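Local coordinates for protein citryl-spermidine/3,4-dihydroxybenzoyl-citryl-spermidine:spermidine ligase (Bacillus anthracis, PDB 3TO3) that catalyses the ATP-dependent condensation of spermidine with citryl-spermidine intermediates, a step in the biosynthesis of the siderophore petrobactin, and works as a homodimer, at residues Ser325-Asn330 with His432-Glu437; Ser342-Leu347 with Ile422-His427; Arg26-Leu31 with Ala101-Glu106; Val32-Tyr37 with Tyr163-Lys168. All coordinates share one frame; numbering follows the deposited sequence. Where two conformers were deposited one is given.

Contact 1 of 4, residues Ser325-Asn330 with His432-Glu437; sequences SNWLSN and HGIALE
Ile-434 points its side chain at the helical segment 325-330 and sets its CD1 methyl against both Trp-327 and Leu-328. The isoleucine and the indole come from opposite directions, and CD1 arrives obliquely at the six-membered ring, 4.1 Å from Trp-327 CZ2 and equally close to CH2. With CG anti to its backbone N (chi1 180°), the tryptophan carries that ring away from the helix towards the strand. Leu-328, one residue on, runs at a slant to Ile-434 and offers two branches: its CD2 lies 4.0 Å from Ile-434 CD1 and as near to CG2, so the isoleucine straddles one leucine methyl with both arms of its fork. The other branch serves Leu-436, whose side chain slides past in the reverse direction until Leu-328 CD1 and Leu-436 CD2 are 3.9 Å apart. Helix 315-333 thus packs on the short strand 434-435, which follows helix 410-432 and pairs antiparallel with strand 465-467. Ile-434 and Leu-436, two apart, both reach the helix, whereas Ala-435 between them packs on Val-429 of helix 410-432, where its single methyl needs little room. Gly-433, the first residue to leave the helix, has positive phi (55°), a conformation glycine adopts readily. The indole also meets Phe-466 edge-to-face, while Leu-328 also rests on Leu-346.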
loop_
_atom_site.group_PDB
_atom_site.type_symbol
_atom_site.label_atom_id
_atom_site.label_comp_id
_atom_site.label_asym_id
_atom_site.label_seq_id
_atom_site.Cartn_x
_atom_site.Cartn_y
_atom_site.Cartn_z
ATOM N N SER B 325 -9.774 -23.837 -22.933
ATOM C CA SER B 325 -8.855 -24.973 -23.019
ATOM C C SER B 325 -9.478 -26.135 -23.805
ATOM O O SER B 325 -8.791 -26.778 -24.587
ATOM C CB SER B 325 -8.333 -25.406 -21.645
ATOM O OG SER B 325 -7.437 -24.447 -21.133
ATOM N N ASN B 326 -10.775 -26.381 -23.614
ATOM C CA ASN B 326 -11.476 -27.415 -24.378
ATOM C C ASN B 326 -11.439 -27.090 -25.871
ATOM O O ASN B 326 -11.141 -27.949 -26.703
ATOM C CB ASN B 326 -12.916 -27.583 -23.877
ATOM C CG ASN B 326 -13.754 -28.524 -24.751
ATOM O OD1 ASN B 326 -14.803 -28.135 -25.272
ATOM N ND2 ASN B 326 -13.292 -29.771 -24.907
ATOM N N TRP B 327 -11.723 -25.834 -26.198
ATOM C CA TRP B 327 -11.625 -25.348 -27.568
ATOM C C TRP B 327 -10.231 -25.547 -28.202
ATOM O O TRP B 327 -10.125 -26.039 -29.331
ATOM C CB TRP B 327 -11.948 -23.866 -27.585
ATOM C CG TRP B 327 -11.875 -23.229 -28.930
ATOM C CD1 TRP B 327 -12.414 -23.710 -30.089
ATOM C CD2 TRP B 327 -11.307 -21.951 -29.253
ATOM N NE1 TRP B 327 -12.192 -22.826 -31.117
ATOM C CE2 TRP B 327 -11.518 -21.737 -30.630
ATOM C CE3 TRP B 327 -10.638 -20.972 -28.516
ATOM C CZ2 TRP B 327 -11.083 -20.587 -31.280
ATOM C CZ3 TRP B 327 -10.208 -19.838 -29.167
ATOM C CH2 TRP B 327 -10.438 -19.653 -30.534
ATOM N N LEU B 328 -9.168 -25.142 -27.502
ATOM C CA LEU B 328 -7.813 -25.324 -28.053
ATOM C C LEU B 328 -7.485 -26.789 -28.158
ATOM O O LEU B 328 -6.871 -27.231 -29.123
ATOM C CB LEU B 328 -6.739 -24.653 -27.202
ATOM C CG LEU B 328 -6.755 -23.144 -27.275
ATOM C CD1 LEU B 328 -5.787 -22.596 -26.232
ATOM C CD2 LEU B 328 -6.414 -22.701 -28.701
ATOM N N SER B 329 -7.897 -27.554 -27.164
ATOM C CA SER B 329 -7.631 -28.985 -27.210
ATOM C C SER B 329 -8.202 -29.627 -28.487
ATOM O O SER B 329 -7.560 -30.507 -29.092
ATOM C CB SER B 329 -8.192 -29.676 -25.972
ATOM O OG SER B 329 -7.996 -31.081 -26.044
ATOM N N ASN B 330 -9.400 -29.192 -28.889
ATOM C CA ASN B 330 -10.053 -29.776 -30.053
ATOM C C ASN B 330 -9.365 -29.369 -31.330
ATOM O O ASN B 330 -9.288 -30.156 -32.284
ATOM C CB ASN B 330 -11.544 -29.424 -30.121
ATOM C CG ASN B 330 -12.366 -30.179 -29.082
ATOM O OD1 ASN B 330 -11.993 -31.279 -28.651
ATOM N ND2 ASN B 330 -13.483 -29.586 -28.667
ATOM N N HIS B 432 -4.553 -21.963 -38.224
ATOM C CA HIS B 432 -5.746 -21.768 -37.410
ATOM C C HIS B 432 -6.244 -20.355 -37.078
ATOM O O HIS B 432 -7.330 -20.217 -36.516
ATOM C CB HIS B 432 -5.608 -22.612 -36.145
ATOM C CG HIS B 432 -5.416 -24.060 -36.445
ATOM N ND1 HIS B 432 -6.446 -24.860 -36.884
ATOM C CD2 HIS B 432 -4.309 -24.836 -36.438
ATOM C CE1 HIS B 432 -5.987 -26.075 -37.117
ATOM N NE2 HIS B 432 -4.694 -26.089 -36.853
ATOM N N GLY B 433 -5.487 -19.324 -37.453
ATOM C CA GLY B 433 -5.745 -17.968 -36.975
ATOM C C GLY B 433 -5.792 -17.758 -35.458
ATOM O O GLY B 433 -6.517 -16.909 -34.955
ATOM N N ILE B 434 -4.993 -18.505 -34.716
ATOM C CA ILE B 434 -5.022 -18.406 -33.274
ATOM C C ILE B 434 -3.639 -18.004 -32.755
ATOM O O ILE B 434 -2.668 -18.720 -32.968
ATOM C CB ILE B 434 -5.378 -19.756 -32.670
ATOM C CG1 ILE B 434 -6.808 -20.137 -33.036
ATOM C CG2 ILE B 434 -5.223 -19.736 -31.173
ATOM C CD1 ILE B 434 -7.226 -21.449 -32.444
ATOM N N ALA B 435 -3.528 -16.866 -32.076
ATOM C CA ALA B 435 -2.226 -16.500 -31.534
ATOM C C ALA B 435 -2.237 -16.640 -30.019
ATOM O O ALA B 435 -2.902 -15.891 -29.311
ATOM C CB ALA B 435 -1.855 -15.122 -31.943
ATOM N N LEU B 436 -1.526 -17.647 -29.533
ATOM C CA LEU B 436 -1.322 -17.832 -28.114
ATOM C C LEU B 436 -0.302 -16.796 -27.743
ATOM O O LEU B 436 0.532 -16.429 -28.576
ATOM C CB LEU B 436 -0.787 -19.234 -27.842
ATOM C CG LEU B 436 -1.759 -20.295 -28.385
ATOM C CD1 LEU B 436 -1.210 -21.689 -28.228
ATOM C CD2 LEU B 436 -3.103 -20.152 -27.686
ATOM N N GLU B 437 -0.347 -16.333 -26.500
ATOM C CA GLU B 437 0.646 -15.386 -26.067
ATOM C C GLU B 437 1.892 -16.245 -25.847
ATOM O O GLU B 437 1.958 -17.138 -25.015
ATOM C CB GLU B 437 0.211 -14.758 -24.762
ATOM C CG GLU B 437 0.752 -13.375 -24.504
ATOM C CD GLU B 437 0.479 -12.917 -23.067
ATOM O OE1 GLU B 437 0.953 -11.820 -22.697
ATOM O OE2 GLU B 437 -0.200 -13.657 -22.310
#

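Contact 2 of 4, residues Ser342-Leu347 with Ile422-His427; sequences SRVILL and IIPVIH
The connection from helix 336-342 to strand 345-355, which leads into the mixed sheet where that strand runs parallel to strand 451-457, packs here on helix 410-432 at Pro-424. This proline sits within the helix, and since its ring nitrogen carries no hydrogen, the backbone bond to the preceding turn is missing and the helix kinks. Its ring is turned to segment 342-347, a compact apolar surface that two short side chains touch at CB and CG. Ser-342, at the turn, approaches with its hydroxyl: OG is 3.3 Å from Pro-424 CG, a van der Waals touch. Arg-343 next leaves helical geometry with positive phi (63°), turning the chain into the strand, and its carbonyl oxygen accepts a hydrogen bond from Arg-454 NE. Tyr-337 also packs on the proline. Val-344, branched at CB, completes the grip; its CG2, which lies beside the backbone N because CG1 is the anti branch (chi1 176°), meets Pro-424 CB at 3.6 Å.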
loop_
_atom_site.group_PDB
_atom_site.type_symbol
_atom_site.label_atom_id
_atom_site.label_comp_id
_atom_site.label_asym_id
_atom_site.label_seq_id
_atom_site.Cartn_x
_atom_site.Cartn_y
_atom_site.Cartn_z
ATOM N N SER B 342 4.471 -32.607 -34.620
ATOM C CA SER B 342 4.814 -31.683 -33.527
ATOM C C SER B 342 4.597 -32.240 -32.134
ATOM O O SER B 342 5.452 -32.115 -31.270
ATOM C CB SER B 342 3.959 -30.430 -33.630
ATOM O OG SER B 342 4.692 -29.424 -34.285
ATOM N N ARG B 343 3.430 -32.822 -31.906
ATOM C CA ARG B 343 3.124 -33.420 -30.611
ATOM C C ARG B 343 3.128 -32.352 -29.517
ATOM O O ARG B 343 3.530 -32.599 -28.381
ATOM C CB ARG B 343 4.104 -34.556 -30.299
ATOM C CG ARG B 343 4.063 -35.704 -31.316
ATOM C CD ARG B 343 5.334 -36.527 -31.283
ATOM N NE ARG B 343 5.789 -36.801 -29.926
ATOM C CZ ARG B 343 7.067 -36.848 -29.567
ATOM N NH1 ARG B 343 8.024 -36.636 -30.467
ATOM N NH2 ARG B 343 7.391 -37.112 -28.311
ATOM N N VAL B 344 2.662 -31.164 -29.888
ATOM C CA VAL B 344 2.473 -30.071 -28.966
ATOM C C VAL B 344 1.645 -30.470 -27.746
ATOM O O VAL B 344 0.655 -31.174 -27.873
ATOM C CB VAL B 344 1.719 -28.945 -29.678
ATOM C CG1 VAL B 344 1.430 -27.817 -28.711
ATOM C CG2 VAL B 344 2.539 -28.454 -30.861
ATOM N N ILE B 345 2.067 -30.026 -26.563
ATOM C CA ILE B 345 1.319 -30.248 -25.328
ATOM C C ILE B 345 0.620 -28.946 -24.967
ATOM O O ILE B 345 1.252 -27.906 -24.993
ATOM C CB ILE B 345 2.266 -30.565 -24.178
ATOM C CG1 ILE B 345 3.062 -31.823 -24.475
ATOM C CG2 ILE B 345 1.516 -30.672 -22.842
ATOM C CD1 ILE B 345 4.335 -31.882 -23.658
ATOM N N LEU B 346 -0.680 -28.983 -24.672
ATOM C CA LEU B 346 -1.355 -27.796 -24.122
ATOM C C LEU B 346 -1.748 -28.091 -22.683
ATOM O O LEU B 346 -2.559 -28.972 -22.461
ATOM C CB LEU B 346 -2.603 -27.456 -24.932
ATOM C CG LEU B 346 -2.379 -27.128 -26.404
ATOM C CD1 LEU B 346 -3.692 -26.741 -27.006
ATOM C CD2 LEU B 346 -1.399 -26.021 -26.591
ATOM N N LEU B 347 -1.181 -27.402 -21.694
ATOM C CA LEU B 347 -1.555 -27.768 -20.325
ATOM C C LEU B 347 -2.925 -27.125 -20.098
ATOM O O LEU B 347 -3.064 -25.893 -20.055
ATOM C CB LEU B 347 -0.541 -27.229 -19.312
ATOM C CG LEU B 347 0.889 -27.703 -19.526
ATOM C CD1 LEU B 347 1.820 -27.017 -18.564
ATOM C CD2 LEU B 347 0.964 -29.256 -19.382
ATOM N N ILE B 422 9.286 -23.221 -32.066
ATOM C CA ILE B 422 8.803 -21.998 -32.678
ATOM C C ILE B 422 7.816 -22.269 -33.827
ATOM O O ILE B 422 6.805 -21.577 -33.985
ATOM C CB ILE B 422 9.984 -21.110 -33.147
ATOM C CG1 ILE B 422 10.549 -20.332 -31.963
ATOM C CG2 ILE B 422 9.548 -20.128 -34.249
ATOM C CD1 ILE B 422 11.485 -21.114 -31.086
ATOM N N ILE B 423 8.115 -23.276 -34.631
ATOM C CA ILE B 423 7.272 -23.574 -35.779
ATOM C C ILE B 423 5.795 -23.865 -35.427
ATOM O O ILE B 423 4.904 -23.369 -36.106
ATOM C CB ILE B 423 7.900 -24.680 -36.644
ATOM C CG1 ILE B 423 9.277 -24.218 -37.135
ATOM C CG2 ILE B 423 6.975 -25.087 -37.825
ATOM C CD1 ILE B 423 9.246 -22.929 -37.917
ATOM N N PRO B 424 5.535 -24.659 -34.370
ATOM C CA PRO B 424 4.135 -25.009 -34.099
ATOM C C PRO B 424 3.330 -23.809 -33.632
ATOM O O PRO B 424 2.150 -23.740 -33.921
ATOM C CB PRO B 424 4.225 -26.055 -32.985
ATOM C CG PRO B 424 5.637 -26.562 -33.056
ATOM C CD PRO B 424 6.452 -25.366 -33.461
ATOM N N VAL B 425 3.952 -22.883 -32.914
ATOM C CA VAL B 425 3.255 -21.667 -32.560
ATOM C C VAL B 425 2.860 -20.905 -33.820
ATOM O O VAL B 425 1.726 -20.444 -33.932
ATOM C CB VAL B 425 4.112 -20.739 -31.667
ATOM C CG1 VAL B 425 3.339 -19.484 -31.359
ATOM C CG2 VAL B 425 4.537 -21.445 -30.369
ATOM N N ILE B 426 3.786 -20.779 -34.772
ATOM C CA ILE B 426 3.519 -20.030 -36.008
ATOM C C ILE B 426 2.493 -20.786 -36.853
ATOM O O ILE B 426 1.594 -20.188 -37.466
ATOM C CB ILE B 426 4.833 -19.772 -36.812
ATOM C CG1 ILE B 426 5.763 -18.884 -35.992
ATOM C CG2 ILE B 426 4.555 -19.104 -38.139
ATOM C CD1 ILE B 426 7.137 -18.659 -36.611
ATOM N N HIS B 427 2.628 -22.114 -36.870
ATOM C CA HIS B 427 1.642 -22.947 -37.527
ATOM C C HIS B 427 0.211 -22.697 -37.023
ATOM O O HIS B 427 -0.709 -22.584 -37.823
ATOM C CB HIS B 427 1.991 -24.415 -37.382
ATOM C CG HIS B 427 1.107 -25.312 -38.177
ATOM N ND1 HIS B 427 1.360 -25.624 -39.496
ATOM C CD2 HIS B 427 -0.037 -25.957 -37.845
ATOM C CE1 HIS B 427 0.406 -26.429 -39.947
ATOM N NE2 HIS B 427 -0.447 -26.652 -38.963
#

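Contact 3 of 4, residues Arg26-Leu31 with Ala101-Glu106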
loop_
_atom_site.group_PDB
_atom_site.type_symbol
_atom_site.label_atom_id
_atom_site.label_comp_id
_atom_site.label_asym_id
_atom_site.label_seq_id
_atom_site.Cartn_x
_atom_site.Cartn_y
_atom_site.Cartn_z
ATOM N N ARG B 26 22.415 -3.863 -12.967
ATOM C CA ARG B 26 21.565 -4.536 -13.930
ATOM C C ARG B 26 20.257 -3.752 -14.148
ATOM O O ARG B 26 19.824 -3.547 -15.291
ATOM C CB ARG B 26 21.268 -5.967 -13.499
ATOM C CG ARG B 26 20.236 -6.658 -14.385
ATOM C CD ARG B 26 19.719 -7.968 -13.805
ATOM N NE ARG B 26 18.537 -8.362 -14.556
ATOM C CZ ARG B 26 17.764 -9.413 -14.298
ATOM N NH1 ARG B 26 18.050 -10.247 -13.287
ATOM N NH2 ARG B 26 16.701 -9.648 -15.075
ATOM N N VAL B 27 19.650 -3.295 -13.056
ATOM C CA VAL B 27 18.372 -2.617 -13.146
ATOM C C VAL B 27 18.519 -1.284 -13.858
ATOM O O VAL B 27 17.670 -0.910 -14.649
ATOM C CB VAL B 27 17.710 -2.443 -11.758
ATOM C CG1 VAL B 27 16.565 -1.453 -11.833
ATOM C CG2 VAL B 27 17.206 -3.801 -11.224
ATOM N N LEU B 28 19.614 -0.574 -13.597
ATOM C CA LEU B 28 19.899 0.625 -14.357
ATOM C C LEU B 28 20.098 0.313 -15.847
ATOM O O LEU B 28 19.597 1.030 -16.710
ATOM C CB LEU B 28 21.130 1.337 -13.807
ATOM C CG LEU B 28 20.858 2.243 -12.623
ATOM C CD1 LEU B 28 22.188 2.730 -12.064
ATOM C CD2 LEU B 28 20.037 3.402 -13.130
ATOM N N ARG B 29 20.824 -0.758 -16.140
ATOM C CA ARG B 29 21.094 -1.120 -17.524
ATOM C C ARG B 29 19.784 -1.374 -18.294
ATOM O O ARG B 29 19.580 -0.826 -19.390
ATOM C CB ARG B 29 22.053 -2.321 -17.593
ATOM C CG ARG B 29 22.270 -2.859 -18.989
ATOM C CD ARG B 29 23.283 -4.024 -19.009
ATOM N NE ARG B 29 22.788 -5.212 -18.294
ATOM C CZ ARG B 29 21.720 -5.932 -18.657
ATOM N NH1 ARG B 29 21.012 -5.594 -19.727
ATOM N NH2 ARG B 29 21.339 -6.988 -17.947
ATOM N N GLN B 30 18.891 -2.180 -17.717
ATOM C CA GLN B 30 17.664 -2.537 -18.419
ATOM C C GLN B 30 16.827 -1.249 -18.541
ATOM O O GLN B 30 16.261 -0.984 -19.599
ATOM C CB GLN B 30 16.904 -3.701 -17.741
ATOM C CG GLN B 30 17.727 -5.033 -17.723
ATOM C CD GLN B 30 16.962 -6.267 -17.208
ATOM O OE1 GLN B 30 17.553 -7.346 -17.017
ATOM N NE2 GLN B 30 15.645 -6.125 -17.020
ATOM N N LEU B 31 16.831 -0.415 -17.495
ATOM C CA LEU B 31 16.113 0.875 -17.553
ATOM C C LEU B 31 16.578 1.752 -18.728
ATOM O O LEU B 31 15.770 2.212 -19.521
ATOM C CB LEU B 31 16.221 1.653 -16.241
ATOM C CG LEU B 31 15.571 3.046 -16.132
ATOM C CD1 LEU B 31 14.063 3.016 -16.371
ATOM C CD2 LEU B 31 15.849 3.630 -14.758
ATOM N N ALA B 101 16.549 6.726 -8.322
ATOM C CA ALA B 101 15.623 7.844 -8.201
ATOM C C ALA B 101 16.215 9.139 -8.770
ATOM O O ALA B 101 15.524 9.886 -9.479
ATOM C CB ALA B 101 15.171 8.051 -6.728
ATOM N N GLN B 102 17.481 9.412 -8.443
ATOM C CA GLN B 102 18.144 10.621 -8.923
ATOM C C GLN B 102 18.296 10.618 -10.448
ATOM O O GLN B 102 18.025 11.639 -11.117
ATOM C CB GLN B 102 19.519 10.821 -8.244
ATOM C CG GLN B 102 20.112 12.215 -8.442
ATOM C CD GLN B 102 21.565 12.326 -7.991
ATOM O OE1 GLN B 102 22.117 11.408 -7.366
ATOM N NE2 GLN B 102 22.197 13.467 -8.307
ATOM N N PHE B 103 18.742 9.480 -10.990
ATOM C CA PHE B 103 18.851 9.347 -12.429
ATOM C C PHE B 103 17.490 9.718 -13.042
ATOM O O PHE B 103 17.403 10.605 -13.881
ATOM C CB PHE B 103 19.304 7.934 -12.846
ATOM C CG PHE B 103 19.199 7.686 -14.332
ATOM C CD1 PHE B 103 20.111 8.249 -15.210
ATOM C CD2 PHE B 103 18.153 6.928 -14.857
ATOM C CE1 PHE B 103 20.005 8.048 -16.588
ATOM C CE2 PHE B 103 18.036 6.735 -16.229
ATOM C CZ PHE B 103 18.969 7.301 -17.095
ATOM N N LEU B 104 16.417 9.070 -12.602
ATOM C CA LEU B 104 15.107 9.343 -13.204
ATOM C C LEU B 104 14.617 10.776 -12.942
ATOM O O LEU B 104 14.045 11.418 -13.824
ATOM C CB LEU B 104 14.061 8.297 -12.798
ATOM C CG LEU B 104 14.218 6.926 -13.470
ATOM C CD1 LEU B 104 13.113 5.965 -13.061
ATOM C CD2 LEU B 104 14.199 7.061 -14.966
ATOM N N GLU B 105 14.839 11.290 -11.739
ATOM C CA GLU B 105 14.422 12.666 -11.466
ATOM C C GLU B 105 15.136 13.673 -12.370
ATOM O O GLU B 105 14.509 14.595 -12.882
ATOM C CB GLU B 105 14.610 13.032 -9.989
ATOM C CG GLU B 105 13.490 12.530 -9.102
ATOM C CD GLU B 105 13.892 12.394 -7.647
ATOM O OE1 GLU B 105 15.052 12.735 -7.295
ATOM O OE2 GLU B 105 13.035 11.924 -6.858
ATOM N N GLU B 106 16.442 13.496 -12.560
ATOM C CA GLU B 106 17.224 14.460 -13.337
ATOM C C GLU B 106 16.884 14.382 -14.831
ATOM O O GLU B 106 16.698 15.384 -15.497
ATOM C CB GLU B 106 18.727 14.295 -13.052
ATOM C CG GLU B 106 19.024 14.475 -11.563
ATOM C CD GLU B 106 20.505 14.590 -11.197
ATOM O OE1 GLU B 106 21.340 13.945 -11.854
ATOM O OE2 GLU B 106 20.826 15.330 -10.229
#
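The Phe-103 ring is approached obliquely by two leucine methyls of segment 26-31: Leu-31 CD2 lies 4.0 Å from Phe-103 CD2, and Leu-28 CD2 touches the same carbon more loosely at 4.4 Å. Tyr-68 meets the ring edge-to-face. The other flat group, the guanidinium of Arg-26, holds Gln-30 one turn on at its edge, and Arg-26 makes a cation-pi contact with Tyr-167. NE and NH2 both donate in the guanidinium plane to the single oxygen OE1, NE at 2.8 Å and the straighter of the two (158°), from the same face of the amide plane. This side-on grip fixes the glutamine's rotation and leaves its NE2 to bond to the His-161 carbonyl. Between the helices, Leu-31 and Leu-104 reach tip to tip, Leu-31 CD2 standing 3.8 Å from Leu-104 CD2. Flexible, branched leucines suit this join, since the axes run nearly parallel (23°) but 12.0 Å apart, a gap that long side chains must bridge. Within helix 100-110, Gln-102 NE2 bonds to Glu-106 OE2 from above the carboxylate plane, while Glu-106 OE1 forms a salt bridge with Arg-89. Helix 115-138 covers the pair through Phe-121 on Leu-31 and Leu-125 on Leu-104, and strand 65-74 supplies Tyr-68.

Contact 4 of 4, residues Val32-Tyr37 with Tyr163-Lys168; sequences VESLIY and YHPSYK
Tyr-163 belongs to the loop between helices 150-156 and 175-181 that carries ATP-pocket residues His-161 and Pro-162, and it leans on the C-terminal turn of helix 18-37. From CB, held with CG anti to the backbone N (chi1 -174°), the ring extends towards the helix. CE2 and CZ pass Ser-34 CB at 3.8 and 3.6 Å, and CE1 on the other flank meets Tyr-37 CD2 at 4.2 Å. The tip, OH, lies 3.4 Å from Ser-34 CB and comes to the edge of the Tyr-37 ring, near its plane; the two tyrosine side chains cross at about a right angle. A phenol suits this spot: its carbons pack, while OH hydrogen-bonds Glu-38 OE2 just past the segment. Tyr-37 OH is likewise engaged, with the Phe-78 carbonyl. A serine is small enough to let the ring close in, and its hydroxyl bonds to Thr-573 OG1. That same Ser-34 OG also rests against the Pro-165 ring, 3.8 Å from both CG and CD.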
loop_
_atom_site.group_PDB
_atom_site.type_symbol
_atom_site.label_atom_id
_atom_site.label_comp_id
_atom_site.label_asym_id
_atom_site.label_seq_id
_atom_site.Cartn_x
_atom_site.Cartn_y
_atom_site.Cartn_z
ATOM N N VAL B 32 17.884 1.974 -18.837
ATOM C CA VAL B 32 18.375 2.879 -19.836
ATOM C C VAL B 32 18.109 2.284 -21.226
ATOM O O VAL B 32 17.637 2.978 -22.115
ATOM C CB VAL B 32 19.877 3.257 -19.585
ATOM C CG1 VAL B 32 20.435 4.069 -20.740
ATOM C CG2 VAL B 32 20.014 4.052 -18.258
ATOM N N GLU B 33 18.362 0.988 -21.385
ATOM C CA GLU B 33 18.060 0.284 -22.633
ATOM C C GLU B 33 16.650 0.519 -23.100
ATOM O O GLU B 33 16.422 0.832 -24.273
ATOM C CB GLU B 33 18.322 -1.230 -22.518
ATOM C CG GLU B 33 19.805 -1.537 -22.404
ATOM C CD GLU B 33 20.136 -3.024 -22.211
ATOM O OE1 GLU B 33 19.199 -3.863 -22.099
ATOM O OE2 GLU B 33 21.357 -3.349 -22.174
ATOM N N SER B 34 15.688 0.393 -22.198
ATOM C CA SER B 34 14.309 0.547 -22.650
ATOM C C SER B 34 13.901 2.020 -22.829
ATOM O O SER B 34 13.082 2.312 -23.703
ATOM C CB SER B 34 13.297 -0.236 -21.791
ATOM O OG SER B 34 13.192 0.318 -20.503
ATOM N N LEU B 35 14.476 2.940 -22.048
ATOM C CA LEU B 35 14.151 4.365 -22.248
ATOM C C LEU B 35 14.660 4.837 -23.628
ATOM O O LEU B 35 13.969 5.552 -24.330
ATOM C CB LEU B 35 14.713 5.246 -21.135
ATOM C CG LEU B 35 14.143 5.068 -19.718
ATOM C CD1 LEU B 35 14.957 5.874 -18.746
ATOM C CD2 LEU B 35 12.705 5.491 -19.656
ATOM N N ILE B 36 15.851 4.396 -24.023
ATOM C CA ILE B 36 16.366 4.744 -25.327
ATOM C C ILE B 36 15.635 3.964 -26.421
ATOM O O ILE B 36 15.178 4.556 -27.395
ATOM C CB ILE B 36 17.849 4.484 -25.439
ATOM C CG1 ILE B 36 18.599 5.198 -24.330
ATOM C CG2 ILE B 36 18.394 4.925 -26.817
ATOM C CD1 ILE B 36 20.092 4.860 -24.356
ATOM N N TYR B 37 15.501 2.649 -26.251
ATOM C CA TYR B 37 14.850 1.829 -27.269
ATOM C C TYR B 37 13.461 2.380 -27.642
ATOM O O TYR B 37 13.125 2.453 -28.797
ATOM C CB TYR B 37 14.701 0.369 -26.811
ATOM C CG TYR B 37 14.161 -0.598 -27.873
ATOM C CD1 TYR B 37 14.699 -0.630 -29.174
ATOM C CD2 TYR B 37 13.136 -1.482 -27.574
ATOM C CE1 TYR B 37 14.216 -1.495 -30.123
ATOM C CE2 TYR B 37 12.661 -2.372 -28.515
ATOM C CZ TYR B 37 13.203 -2.370 -29.784
ATOM O OH TYR B 37 12.727 -3.250 -30.713
ATOM N N TYR B 163 13.988 -7.770 -20.027
ATOM C CA TYR B 163 13.598 -6.469 -20.565
ATOM C C TYR B 163 13.101 -5.488 -19.509
ATOM O O TYR B 163 13.711 -4.423 -19.313
ATOM C CB TYR B 163 12.551 -6.610 -21.649
ATOM C CG TYR B 163 12.249 -5.306 -22.317
ATOM C CD1 TYR B 163 12.916 -4.938 -23.473
ATOM C CD2 TYR B 163 11.294 -4.431 -21.794
ATOM C CE1 TYR B 163 12.642 -3.741 -24.096
ATOM C CE2 TYR B 163 11.021 -3.234 -22.410
ATOM C CZ TYR B 163 11.698 -2.890 -23.564
ATOM O OH TYR B 163 11.443 -1.709 -24.210
ATOM N N HIS B 164 11.990 -5.835 -18.849
ATOM C CA HIS B 164 11.345 -4.923 -17.893
ATOM C C HIS B 164 12.318 -4.499 -16.813
ATOM O O HIS B 164 12.814 -5.337 -16.075
ATOM C CB HIS B 164 10.113 -5.555 -17.217
ATOM C CG HIS B 164 8.961 -5.772 -18.140
ATOM N ND1 HIS B 164 8.287 -4.732 -18.741
ATOM C CD2 HIS B 164 8.342 -6.911 -18.541
ATOM C CE1 HIS B 164 7.306 -5.222 -19.483
ATOM N NE2 HIS B 164 7.312 -6.538 -19.373
ATOM N N PRO B 165 12.582 -3.186 -16.709
ATOM C CA PRO B 165 13.549 -2.764 -15.688
ATOM C C PRO B 165 13.099 -3.053 -14.247
ATOM O O PRO B 165 13.966 -3.356 -13.414
ATOM C CB PRO B 165 13.767 -1.276 -15.981
ATOM C CG PRO B 165 12.655 -0.889 -16.931
ATOM C CD PRO B 165 12.280 -2.111 -17.670
ATOM N N SER B 166 11.811 -3.015 -13.918
ATOM C CA SER B 166 11.527 -3.617 -12.626
ATOM C C SER B 166 10.847 -4.996 -12.793
ATOM O O SER B 166 9.613 -5.100 -12.892
ATOM C CB SER B 166 10.622 -2.668 -11.833
ATOM O OG SER B 166 9.445 -2.409 -12.561
ATOM N N TYR B 167 11.660 -6.042 -12.675
ATOM C CA TYR B 167 11.240 -7.422 -12.891
ATOM C C TYR B 167 10.897 -8.192 -11.619
ATOM O O TYR B 167 10.449 -9.333 -11.674
ATOM C CB TYR B 167 12.386 -8.155 -13.630
ATOM C CG TYR B 167 13.793 -7.923 -13.048
ATOM C CD1 TYR B 167 14.256 -8.673 -11.970
ATOM C CD2 TYR B 167 14.633 -6.935 -13.548
ATOM C CE1 TYR B 167 15.524 -8.472 -11.424
ATOM C CE2 TYR B 167 15.913 -6.725 -13.010
ATOM C CZ TYR B 167 16.346 -7.506 -11.946
ATOM O OH TYR B 167 17.588 -7.320 -11.386
ATOM N N LYS B 168 11.315 -7.621 -10.501
ATOM C CA LYS B 168 11.049 -8.016 -9.109
ATOM C C LYS B 168 10.160 -7.225 -8.117
ATOM O O LYS B 168 10.327 -7.402 -6.909
ATOM C CB LYS B 168 12.279 -8.648 -8.451
ATOM C CG LYS B 168 11.980 -10.041 -7.902
ATOM C CD LYS B 168 13.277 -10.785 -7.615
ATOM C CE LYS B 168 13.575 -11.788 -8.717
ATOM N NZ LYS B 168 14.818 -12.523 -8.441
#

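The four contacts form two pairs on opposite sides of the chain's centre. Contacts 3 and 4 share helix 18-37, their centres 9 Å apart, and meet where Leu-31 N lies 3.5 Å from Pro-165 CB. Contacts 1 and 2, with centres 10 Å apart, join through Leu-328 CB and Leu-346 CD1 at 3.7 Å; helix 410-432 of contact 2 is followed, after Gly-433, by strand 434-435 of contact 1. ATP is bound between the pairs: the side chain of Tyr-163 in contact 4 is about 8 Å from it and that of Leu-436 in contact 1 about 13 Å, with the magnesium ion about 11 Å from Leu-436. Contacts 2 and 3 lie away from the nucleotide.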